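Local coordinates for biofilm-associated surface protein (Staphylococcus aureus, PDB 7C7U), which is a cell-wall-anchored surface protein associated with biofilm formation that binds calcium and probably acts as a switch controlling assembly into functional amyloid, at residues A[581-586]-A[593-598]; A[536-541]-A[557-562]; A[447-452]-A[565-570]; A[439-444]-A[511-516]. All coordinates share one frame; numbering follows the deposited sequence.

Interaction 1: A[581-586]-A[593-598]; sequences VLTSTA and SDVSDQ
Both Ser-584 and Ser-596 turn OG into the position between their own backbone N and carbonyl carbon (chi1 55° and 68°), and this brings the two hydroxyls to 2.7 Å, OG to OG, in a hydrogen bond that either could donate. Serine suits the spot because its short arm reaches the partner without forcing the chains apart. Beside it the backbone joins in, Ser-596 N giving a 2.8 Å bond to Ser-584 O. Ser-593 works differently. Its OG stands in for a backbone acceptor, taking the amide of Ala-586 (N to OG 2.9 Å, nearly straight at 175°), while its own N reaches Ala-586 O at 2.8 Å. The same hydroxyl gives its proton to Asp-594 O, so two bonds fix its rotation. On the other face of the hairpin Thr-583 CB meets Val-595 CG2 at 3.5 Å, and towards its end Val-581 CG1 rests 3.7 Å from CD of the Gln-598 amide. The two segments are the antiparallel arms of the hairpin formed by strands 581-588 and 591-600. Strand 591-600 is the outermost of its four-stranded sheet, strand 545-550 flanks the other arm, and Ile-526 of strand 525-526 covers Ser-584 and Ser-596.

Interaction 2: A[536-541]-A[557-562]; sequences IVVNGT and GTVTIP
Val-538 CG2 and Val-559 CG1 touch at 3.7 Å and head the apolar contacts, the two methyls meeting flank to flank as the side chains pass in opposing senses; in each valine the methyl that makes the contact lies between its backbone N and carbonyl carbon. Short, branched valines are enough to fill the gap, since Val-538 CA and Val-559 CA are 8.6 Å apart. Nearer the strand ends, where the backbones approach more closely, Ile-561 reaches the main chain itself. Its CG1 is anti to the carbonyl carbon (chi1 -67°) and the chain runs on extended (chi2 160°), carrying CD1 onto the backbone of Gly-540, 3.5 Å from its CA, a tight approach for two carbons. Glycine fits here because it has no side chain to stand in the way of that methyl.

Strands 535-539 and 555-560 belong to different sheets, so the contact bridges the interior of a two-sheet beta sandwich, consistent with an immunoglobulin-like domain. Val-546 of strand 545-550 touches both Val-538 and Ile-561 in this interior.

Contacts between carbon and oxygen make up a second group: CD1 of Ile-561 lies 3.5 Å from Gly-540 O, and its CB is 3.7 Å from Thr-541 O. Polar side chains point the other way and bond elsewhere, Asn-539 ND2 to Asn-527 OD1 and Ser-525 OG, and Thr-541 OG1 to Asp-445 OD2.

Interaction 3: A[447-452]-A[565-570]; sequences VVSGSV and DTSAAI
Thr-566 drives its side chain against Val-447 and Ser-449. From CB, which is 3.5 Å from Val-447 O, one branch leads to CG2, resting 3.2 Å from that same oxygen. The other leads to OG1, placed between the backbone N and carbonyl carbon (chi1 51°), where it donates to Val-447 O at 2.7 Å from above the carbonyl plane, 70° out of it. OG1 also lies 2.6 Å from Ser-449 OG. Threonine suits the place because it supplies a hydroxyl for these oxygens, while its methyl lies against the Val-447 carbonyl.

The contact joins two successive beta domains, probably both immunoglobulin-like sandwiches: strand 447-451 belongs to the earlier, and the run from Asp-565 leads into strand 567-571, at the edge of a sheet in the later. On the Val-447 side, CB packs 3.4 Å from Thr-566 OG1.

Asp-565 OD1 accepts the amide of Thr-566 (N to OD1 2.8 Å) on its anti side, which holds the carboxylate against the backbone of the next residue. A water lies 2.7 Å from Ser-449 OG and donates to Asp-565 OD1 at 2.8 Å, linking the domains a second time; its bond to Ser-567 OG is weak.

Interaction 4: A[439-444]-A[511-516]; sequences ADITTE and NTFEIV
A short parallel pairing of an early strand with the last strand of the domain, as between strands A' and G of many immunoglobulin-like domains, brings Ile-441 beside Ile-515 and Thr-442 beside Val-516. The backbone ladder runs in sequence: Ile-441 N donates to Glu-514 O (3.0 Å), Val-516 N to Ile-441 O (2.9 Å), and Thr-443 N to Val-516 O (3.0 Å). Ahead of these, a side chain continues the ladder. Asp-440 holds CG anti to its carbonyl carbon (chi1 -64°), and OD1 takes the amide of Glu-514 at 2.9 Å from N, met from above the carboxylate plane, 57° out of it. Aspartate suits this place, its short arm setting an acceptor where the strand pairing begins.

On one face Ile-441 and Ile-515 run alongside one another, CG1 to CG1 3.7 Å, long apolar arms suited to a buried face that also takes the Phe-513 ring; Ile-441 CG1 meets the edge of that ring, 4.2 Å from CE2. On the other face Thr-442 CG2 and Val-516 CG2 are 4.1 Å apart. Thr-442 OG1 accepts Glu-444 N at 3.0 Å, an ST turn that bends the chain away as the pairing ends. Strand 494-501 flanks strand 509-516 on its other side, Thr-495 bonding Glu-514 OE2, while Val-448 of strand 447-451 packs on Ile-441 and Phe-513.

From the N terminus, interaction 4 opens first at 439-444 and interaction 3 follows at 447-452. Interaction 4 closes at 511-516, tying the first and last strands of the earlier domain, before interaction 3 closes at 565-570, so the two cross. Within the long loop of interaction 3 lies the whole of interaction 2, which joins the two sheets of the later domain. Interaction 1 comes last, closing a tight hairpin. Val-448 and Phe-513 connect interactions 3 and 4, while strands 535-539 and 567-571 pair to link 2 with 3. Leu-582 packs on Ile-536, joining 1 to 2, and Thr-541 meets Thr-442 across the domain boundary.

Interaction 1: A[581-586]-A[593-598]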
loop_
_atom_site.group_PDB
_atom_site.type_symbol
_atom_site.label_atom_id
_atom_site.label_comp_id
_atom_site.label_asym_id
_atom_site.label_seq_id
_atom_site.Cartn_x
_atom_site.Cartn_y
_atom_site.Cartn_z
ATOM N N VAL A 581 20.930 -29.010 3.314
ATOM C CA VAL A 581 21.620 -28.338 4.408
ATOM C C VAL A 581 23.120 -28.474 4.194
ATOM O O VAL A 581 23.611 -29.558 3.849
ATOM C CB VAL A 581 21.197 -28.910 5.770
ATOM C CG1 VAL A 581 22.002 -28.265 6.884
ATOM C CG2 VAL A 581 19.703 -28.688 5.984
ATOM N N LEU A 582 23.843 -27.372 4.382
ATOM C CA LEU A 582 25.269 -27.284 4.115
ATOM C C LEU A 582 26.033 -26.966 5.393
ATOM O O LEU A 582 25.605 -26.125 6.190
ATOM C CB LEU A 582 25.553 -26.208 3.068
ATOM C CG LEU A 582 24.914 -26.429 1.700
ATOM C CD1 LEU A 582 25.236 -25.275 0.760
ATOM C CD2 LEU A 582 25.399 -27.744 1.129
ATOM N N THR A 583 27.159 -27.647 5.592
ATOM C CA THR A 583 28.114 -27.293 6.631
ATOM C C THR A 583 29.509 -27.282 6.020
ATOM O O THR A 583 29.716 -27.718 4.884
ATOM C CB THR A 583 28.075 -28.260 7.825
ATOM O OG1 THR A 583 28.370 -29.592 7.385
ATOM C CG2 THR A 583 26.699 -28.237 8.497
ATOM N N SER A 584 30.476 -26.778 6.784
ATOM C CA SER A 584 31.842 -26.743 6.291
ATOM C C SER A 584 32.812 -26.822 7.460
ATOM O O SER A 584 32.483 -26.474 8.598
ATOM C CB SER A 584 32.107 -25.479 5.463
ATOM O OG SER A 584 31.790 -24.310 6.204
ATOM N N THR A 585 34.017 -27.295 7.160
ATOM C CA THR A 585 35.141 -27.209 8.082
ATOM C C THR A 585 36.357 -26.751 7.293
ATOM O O THR A 585 36.442 -26.947 6.077
ATOM C CB THR A 585 35.446 -28.549 8.788
ATOM O OG1 THR A 585 35.658 -29.570 7.809
ATOM C CG2 THR A 585 34.291 -28.971 9.707
ATOM N N ALA A 586 37.311 -26.151 8.000
ATOM C CA ALA A 586 38.551 -25.689 7.399
ATOM C C ALA A 586 39.718 -26.448 8.011
ATOM O O ALA A 586 39.645 -26.911 9.154
ATOM C CB ALA A 586 38.757 -24.181 7.606
ATOM N N SER A 593 39.293 -27.176 11.913
ATOM C CA SER A 593 38.360 -26.291 12.592
ATOM C C SER A 593 37.104 -27.033 13.042
ATOM O O SER A 593 36.817 -28.153 12.616
ATOM C CB SER A 593 37.945 -25.148 11.665
ATOM O OG SER A 593 36.899 -25.585 10.805
ATOM N N ASP A 594 36.348 -26.374 13.918
ATOM C CA ASP A 594 34.976 -26.769 14.195
ATOM C C ASP A 594 34.098 -26.608 12.947
ATOM O O ASP A 594 34.473 -25.975 11.954
ATOM C CB ASP A 594 34.403 -25.941 15.342
ATOM C CG ASP A 594 34.995 -26.318 16.682
ATOM O OD1 ASP A 594 35.448 -27.474 16.821
ATOM O OD2 ASP A 594 35.002 -25.462 17.592
ATOM N N VAL A 595 32.906 -27.205 13.012
ATOM C CA VAL A 595 31.965 -27.114 11.906
ATOM C C VAL A 595 31.362 -25.716 11.857
ATOM O O VAL A 595 31.093 -25.093 12.893
ATOM C CB VAL A 595 30.878 -28.199 12.037
ATOM C CG1 VAL A 595 29.941 -27.904 13.205
ATOM C CG2 VAL A 595 30.099 -28.341 10.737
ATOM N N SER A 596 31.156 -25.207 10.647
ATOM C CA SER A 596 30.480 -23.929 10.489
ATOM C C SER A 596 29.004 -24.049 10.866
ATOM O O SER A 596 28.443 -25.145 10.971
ATOM C CB SER A 596 30.609 -23.432 9.050
ATOM O OG SER A 596 29.870 -24.249 8.157
ATOM N N ASP A 597 28.379 -22.897 11.080
ATOM C CA ASP A 597 26.926 -22.848 11.151
ATOM C C ASP A 597 26.333 -23.426 9.871
ATOM O O ASP A 597 26.859 -23.218 8.770
ATOM C CB ASP A 597 26.454 -21.408 11.354
ATOM C CG ASP A 597 26.857 -20.847 12.704
ATOM O OD1 ASP A 597 26.903 -21.623 13.682
ATOM O OD2 ASP A 597 27.118 -19.627 12.790
ATOM N N GLN A 598 25.243 -24.170 10.018
ATOM C CA GLN A 598 24.613 -24.775 8.854
ATOM C C GLN A 598 23.916 -23.714 8.005
ATOM O O GLN A 598 23.483 -22.670 8.500
ATOM C CB GLN A 598 23.615 -25.850 9.280
ATOM C CG GLN A 598 22.291 -25.315 9.823
ATOM C CD GLN A 598 21.234 -26.404 9.955
ATOM O OE1 GLN A 598 21.502 -27.483 10.494
ATOM N NE2 GLN A 598 20.032 -26.131 9.451
#

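Interaction 2: A[536-541]-A[557-562]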
loop_
_atom_site.group_PDB
_atom_site.type_symbol
_atom_site.label_atom_id
_atom_site.label_comp_id
_atom_site.label_asym_id
_atom_site.label_seq_id
_atom_site.Cartn_x
_atom_site.Cartn_y
_atom_site.Cartn_z
ATOM N N ILE A 536 29.160 -21.948 -4.509
ATOM C CA ILE A 536 29.016 -21.815 -3.061
ATOM C C ILE A 536 30.191 -20.984 -2.556
ATOM O O ILE A 536 31.335 -21.460 -2.545
ATOM C CB ILE A 536 28.972 -23.183 -2.363
ATOM C CG1 ILE A 536 27.908 -24.080 -3.001
ATOM C CG2 ILE A 536 28.717 -23.019 -0.874
ATOM C CD1 ILE A 536 27.735 -25.417 -2.294
ATOM N N VAL A 537 29.917 -19.751 -2.131
ATOM C CA VAL A 537 30.955 -18.872 -1.601
ATOM C C VAL A 537 31.166 -19.166 -0.119
ATOM O O VAL A 537 30.204 -19.231 0.659
ATOM C CB VAL A 537 30.587 -17.397 -1.823
ATOM C CG1 VAL A 537 31.753 -16.495 -1.405
ATOM C CG2 VAL A 537 30.196 -17.156 -3.279
ATOM N N VAL A 538 32.432 -19.339 0.276
ATOM C CA VAL A 538 32.806 -19.604 1.661
ATOM C C VAL A 538 33.800 -18.545 2.127
ATOM O O VAL A 538 34.544 -17.963 1.332
ATOM C CB VAL A 538 33.401 -21.021 1.848
ATOM C CG1 VAL A 538 32.351 -22.082 1.596
ATOM C CG2 VAL A 538 34.625 -21.220 0.941
ATOM N N ASN A 539 33.796 -18.300 3.438
ATOM C CA ASN A 539 34.685 -17.353 4.102
ATOM C C ASN A 539 35.493 -18.088 5.161
ATOM O O ASN A 539 34.969 -18.970 5.849
ATOM C CB ASN A 539 33.898 -16.206 4.752
ATOM C CG ASN A 539 32.854 -15.621 3.822
ATOM O OD1 ASN A 539 33.188 -14.939 2.860
ATOM N ND2 ASN A 539 31.586 -15.915 4.088
ATOM N N GLY A 540 36.760 -17.721 5.294
ATOM C CA GLY A 540 37.630 -18.391 6.249
ATOM C C GLY A 540 39.010 -17.786 6.196
ATOM O O GLY A 540 39.318 -16.934 5.352
ATOM N N THR A 541 39.851 -18.232 7.121
ATOM C CA THR A 541 41.167 -17.624 7.212
ATOM C C THR A 541 41.999 -17.922 5.961
ATOM O O THR A 541 41.884 -18.978 5.327
ATOM C CB THR A 541 41.890 -18.079 8.481
ATOM O OG1 THR A 541 43.097 -17.324 8.619
ATOM C CG2 THR A 541 42.224 -19.543 8.417
ATOM N N GLY A 557 32.412 -29.953 -2.634
ATOM C CA GLY A 557 33.508 -29.166 -3.158
ATOM C C GLY A 557 34.503 -28.730 -2.103
ATOM O O GLY A 557 34.197 -28.717 -0.906
ATOM N N THR A 558 35.713 -28.389 -2.542
ATOM C CA THR A 558 36.762 -27.912 -1.654
ATOM C C THR A 558 37.467 -26.746 -2.325
ATOM O O THR A 558 37.596 -26.704 -3.552
ATOM C CB THR A 558 37.802 -29.002 -1.321
ATOM O OG1 THR A 558 38.717 -29.135 -2.415
ATOM C CG2 THR A 558 37.137 -30.350 -1.074
ATOM N N VAL A 559 37.932 -25.801 -1.514
ATOM C CA VAL A 559 38.680 -24.667 -2.046
ATOM C C VAL A 559 39.664 -24.188 -0.987
ATOM O O VAL A 559 39.365 -24.192 0.211
ATOM C CB VAL A 559 37.742 -23.529 -2.513
ATOM C CG1 VAL A 559 37.044 -22.876 -1.334
ATOM C CG2 VAL A 559 38.505 -22.503 -3.340
ATOM N N THR A 560 40.855 -23.812 -1.444
ATOM C CA THR A 560 41.832 -23.133 -0.609
ATOM C C THR A 560 41.639 -21.629 -0.744
ATOM O O THR A 560 41.548 -21.105 -1.857
ATOM C CB THR A 560 43.258 -23.529 -1.005
ATOM O OG1 THR A 560 43.529 -24.857 -0.535
ATOM C CG2 THR A 560 44.277 -22.561 -0.413
ATOM N N ILE A 561 41.571 -20.945 0.388
ATOM C CA ILE A 561 41.367 -19.497 0.400
ATOM C C ILE A 561 42.696 -18.804 0.093
ATOM O O ILE A 561 43.722 -19.149 0.712
ATOM C CB ILE A 561 40.798 -19.054 1.746
ATOM C CG1 ILE A 561 39.380 -19.619 1.890
ATOM C CG2 ILE A 561 40.793 -17.531 1.871
ATOM C CD1 ILE A 561 38.893 -19.669 3.282
ATOM N N PRO A 562 42.721 -17.874 -0.867
ATOM C CA PRO A 562 43.994 -17.312 -1.345
ATOM C C PRO A 562 44.648 -16.365 -0.344
ATOM O O PRO A 562 44.052 -15.918 0.640
ATOM C CB PRO A 562 43.604 -16.578 -2.634
ATOM C CG PRO A 562 42.136 -16.336 -2.523
ATOM C CD PRO A 562 41.585 -17.476 -1.718
#

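Interaction 3: A[447-452]-A[565-570]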
loop_
_atom_site.group_PDB
_atom_site.type_symbol
_atom_site.label_atom_id
_atom_site.label_comp_id
_atom_site.label_asym_id
_atom_site.label_seq_id
_atom_site.Cartn_x
_atom_site.Cartn_y
_atom_site.Cartn_z
ATOM N N VAL A 447 41.402 -9.196 5.606
ATOM C CA VAL A 447 40.061 -8.964 5.073
ATOM C C VAL A 447 39.045 -9.621 6.004
ATOM O O VAL A 447 39.231 -10.763 6.436
ATOM C CB VAL A 447 39.881 -9.492 3.628
ATOM C CG1 VAL A 447 38.476 -9.094 3.057
ATOM C CG2 VAL A 447 40.986 -8.986 2.705
ATOM N N VAL A 448 37.969 -8.897 6.311
ATOM C CA VAL A 448 36.787 -9.453 6.966
ATOM C C VAL A 448 35.768 -9.727 5.869
ATOM O O VAL A 448 35.274 -8.791 5.232
ATOM C CB VAL A 448 36.205 -8.496 8.013
ATOM C CG1 VAL A 448 34.891 -9.086 8.629
ATOM C CG2 VAL A 448 37.216 -8.161 9.086
ATOM N N SER A 449 35.465 -11.003 5.628
ATOM C CA SER A 449 34.526 -11.412 4.592
ATOM C C SER A 449 33.224 -11.900 5.213
ATOM O O SER A 449 33.234 -12.580 6.246
ATOM C CB SER A 449 35.122 -12.519 3.718
ATOM O OG SER A 449 36.351 -12.102 3.159
ATOM N N GLY A 450 32.115 -11.570 4.561
ATOM C CA GLY A 450 30.818 -12.038 5.012
ATOM C C GLY A 450 29.720 -11.571 4.074
ATOM O O GLY A 450 29.974 -11.228 2.918
ATOM N N SER A 451 28.497 -11.549 4.591
ATOM C CA SER A 451 27.334 -11.190 3.785
ATOM C C SER A 451 26.221 -10.707 4.706
ATOM O O SER A 451 26.279 -10.869 5.929
ATOM C CB SER A 451 26.843 -12.376 2.956
ATOM O OG SER A 451 26.387 -13.406 3.818
ATOM N N VAL A 452 25.192 -10.121 4.103
ATOM C CA VAL A 452 24.056 -9.640 4.877
ATOM C C VAL A 452 22.833 -9.686 3.966
ATOM O O VAL A 452 22.947 -9.365 2.773
ATOM C CB VAL A 452 24.338 -8.240 5.452
ATOM C CG1 VAL A 452 24.720 -7.266 4.347
ATOM C CG2 VAL A 452 23.150 -7.726 6.276
ATOM N N ASP A 565 43.207 -12.759 0.950
ATOM C CA ASP A 565 41.752 -12.666 1.004
ATOM C C ASP A 565 41.245 -13.634 2.062
ATOM O O ASP A 565 41.999 -14.453 2.595
ATOM C CB ASP A 565 41.111 -12.968 -0.353
ATOM C CG ASP A 565 39.828 -12.175 -0.583
ATOM O OD1 ASP A 565 39.170 -11.771 0.409
ATOM O OD2 ASP A 565 39.489 -11.942 -1.761
ATOM N N THR A 566 39.948 -13.533 2.372
ATOM C CA THR A 566 39.338 -14.431 3.343
ATOM C C THR A 566 38.010 -14.977 2.830
ATOM O O THR A 566 37.139 -15.346 3.616
ATOM C CB THR A 566 39.160 -13.747 4.700
ATOM O OG1 THR A 566 38.497 -12.495 4.524
ATOM C CG2 THR A 566 40.536 -13.488 5.352
ATOM N N SER A 567 37.848 -15.032 1.510
ATOM C CA SER A 567 36.686 -15.653 0.892
ATOM C C SER A 567 37.123 -16.299 -0.414
ATOM O O SER A 567 38.076 -15.848 -1.062
ATOM C CB SER A 567 35.550 -14.639 0.668
ATOM O OG SER A 567 35.601 -14.119 -0.645
ATOM N N ALA A 568 36.456 -17.396 -0.761
ATOM C CA ALA A 568 36.760 -18.137 -1.976
ATOM C C ALA A 568 35.480 -18.772 -2.500
ATOM O O ALA A 568 34.432 -18.740 -1.849
ATOM C CB ALA A 568 37.836 -19.198 -1.729
ATOM N N ALA A 569 35.588 -19.397 -3.671
ATOM C CA ALA A 569 34.437 -19.935 -4.379
ATOM C C ALA A 569 34.592 -21.433 -4.597
ATOM O O ALA A 569 35.693 -21.929 -4.860
ATOM C CB ALA A 569 34.251 -19.240 -5.728
ATOM N N ILE A 570 33.481 -22.149 -4.472
ATOM C CA ILE A 570 33.379 -23.542 -4.879
ATOM C C ILE A 570 32.407 -23.628 -6.048
ATOM O O ILE A 570 31.336 -23.019 -6.016
ATOM C CB ILE A 570 32.915 -24.420 -3.701
ATOM C CG1 ILE A 570 33.949 -24.373 -2.575
ATOM C CG2 ILE A 570 32.660 -25.840 -4.156
ATOM C CD1 ILE A 570 33.646 -25.298 -1.438
HETATM O O HOH W 1 36.482 -11.216 0.659
#

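Interaction 4: A[439-444]-A[511-516]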
loop_
_atom_site.group_PDB
_atom_site.type_symbol
_atom_site.label_atom_id
_atom_site.label_comp_id
_atom_site.label_asym_id
_atom_site.label_seq_id
_atom_site.Cartn_x
_atom_site.Cartn_y
_atom_site.Cartn_z
ATOM N N ALA A 439 32.612 -14.435 9.119
ATOM C CA ALA A 439 33.438 -15.489 9.693
ATOM C C ALA A 439 34.532 -14.893 10.568
ATOM O O ALA A 439 35.045 -13.805 10.293
ATOM C CB ALA A 439 34.081 -16.330 8.590
ATOM N N ASP A 440 34.874 -15.612 11.644
ATOM C CA ASP A 440 36.031 -15.247 12.452
ATOM C C ASP A 440 37.294 -15.246 11.586
ATOM O O ASP A 440 37.411 -16.010 10.620
ATOM C CB ASP A 440 36.209 -16.215 13.634
ATOM C CG ASP A 440 35.047 -16.177 14.625
ATOM O OD1 ASP A 440 34.260 -15.201 14.629
ATOM O OD2 ASP A 440 34.956 -17.118 15.448
ATOM N N ILE A 441 38.244 -14.369 11.926
ATOM C CA ILE A 441 39.538 -14.299 11.237
ATOM C C ILE A 441 40.666 -14.323 12.274
ATOM O O ILE A 441 40.421 -14.342 13.476
ATOM C CB ILE A 441 39.646 -13.060 10.324
ATOM C CG1 ILE A 441 39.522 -11.778 11.144
ATOM C CG2 ILE A 441 38.604 -13.101 9.196
ATOM C CD1 ILE A 441 39.995 -10.569 10.373
ATOM N N THR A 442 41.918 -14.346 11.801
ATOM C CA THR A 442 43.065 -14.292 12.709
ATOM C C THR A 442 43.748 -12.928 12.629
ATOM O O THR A 442 43.465 -12.104 11.751
ATOM C CB THR A 442 44.114 -15.390 12.431
ATOM O OG1 THR A 442 44.970 -14.996 11.348
ATOM C CG2 THR A 442 43.475 -16.731 12.117
ATOM N N THR A 443 44.669 -12.708 13.574
ATOM C CA THR A 443 45.490 -11.504 13.607
ATOM C C THR A 443 46.379 -11.357 12.377
ATOM O O THR A 443 46.903 -10.264 12.159
ATOM C CB THR A 443 46.381 -11.487 14.861
ATOM O OG1 THR A 443 47.323 -12.562 14.781
ATOM C CG2 THR A 443 45.568 -11.610 16.174
ATOM N N GLU A 444 46.552 -12.404 11.559
ATOM C CA GLU A 444 47.329 -12.294 10.323
ATOM C C GLU A 444 46.475 -11.994 9.093
ATOM O O GLU A 444 47.028 -11.679 8.032
ATOM C CB GLU A 444 48.129 -13.572 10.077
ATOM C CG GLU A 444 49.437 -13.582 10.869
ATOM C CD GLU A 444 50.210 -14.876 10.726
ATOM O OE1 GLU A 444 49.581 -15.906 10.391
ATOM O OE2 GLU A 444 51.448 -14.856 10.955
ATOM N N ASN A 511 26.436 -7.250 13.962
ATOM C CA ASN A 511 26.752 -8.552 14.531
ATOM C C ASN A 511 28.189 -8.455 15.035
ATOM O O ASN A 511 28.898 -7.489 14.734
ATOM C CB ASN A 511 26.567 -9.673 13.496
ATOM C CG ASN A 511 26.422 -11.052 14.124
ATOM O OD1 ASN A 511 26.364 -11.195 15.340
ATOM N ND2 ASN A 511 26.377 -12.077 13.283
ATOM N N THR A 512 28.618 -9.449 15.813
ATOM C CA THR A 512 30.000 -9.513 16.278
ATOM C C THR A 512 30.712 -10.736 15.716
ATOM O O THR A 512 30.095 -11.764 15.429
ATOM C CB THR A 512 30.101 -9.533 17.804
ATOM O OG1 THR A 512 29.299 -10.601 18.324
ATOM C CG2 THR A 512 29.642 -8.197 18.387
ATOM N N PHE A 513 32.026 -10.604 15.549
ATOM C CA PHE A 513 32.876 -11.705 15.141
ATOM C C PHE A 513 34.181 -11.587 15.910
ATOM O O PHE A 513 34.439 -10.583 16.582
ATOM C CB PHE A 513 33.124 -11.720 13.621
ATOM C CG PHE A 513 33.950 -10.562 13.115
ATOM C CD1 PHE A 513 33.360 -9.336 12.827
ATOM C CD2 PHE A 513 35.319 -10.704 12.918
ATOM C CE1 PHE A 513 34.124 -8.270 12.347
ATOM C CE2 PHE A 513 36.078 -9.658 12.443
ATOM C CZ PHE A 513 35.487 -8.434 12.161
ATOM N N GLU A 514 35.009 -12.620 15.815
ATOM C CA GLU A 514 36.261 -12.670 16.555
ATOM C C GLU A 514 37.472 -12.571 15.631
ATOM O O GLU A 514 37.510 -13.184 14.557
ATOM C CB GLU A 514 36.343 -13.957 17.381
ATOM C CG GLU A 514 35.206 -14.078 18.391
ATOM C CD GLU A 514 35.355 -13.097 19.545
ATOM O OE1 GLU A 514 36.500 -12.894 20.024
ATOM O OE2 GLU A 514 34.330 -12.526 19.970
ATOM N N ILE A 515 38.449 -11.773 16.051
ATOM C CA ILE A 515 39.808 -11.850 15.535
ATOM C C ILE A 515 40.607 -12.615 16.586
ATOM O O ILE A 515 40.699 -12.184 17.742
ATOM C CB ILE A 515 40.380 -10.456 15.239
ATOM C CG1 ILE A 515 39.464 -9.753 14.225
ATOM C CG2 ILE A 515 41.819 -10.528 14.673
ATOM C CD1 ILE A 515 40.093 -8.559 13.518
ATOM N N VAL A 516 41.111 -13.782 16.206
ATOM C CA VAL A 516 41.688 -14.719 17.155
ATOM C C VAL A 516 43.201 -14.767 16.955
ATOM O O VAL A 516 43.735 -14.301 15.948
ATOM C CB VAL A 516 41.062 -16.123 17.020
ATOM C CG1 VAL A 516 39.524 -16.038 17.162
ATOM C CG2 VAL A 516 41.449 -16.764 15.689
#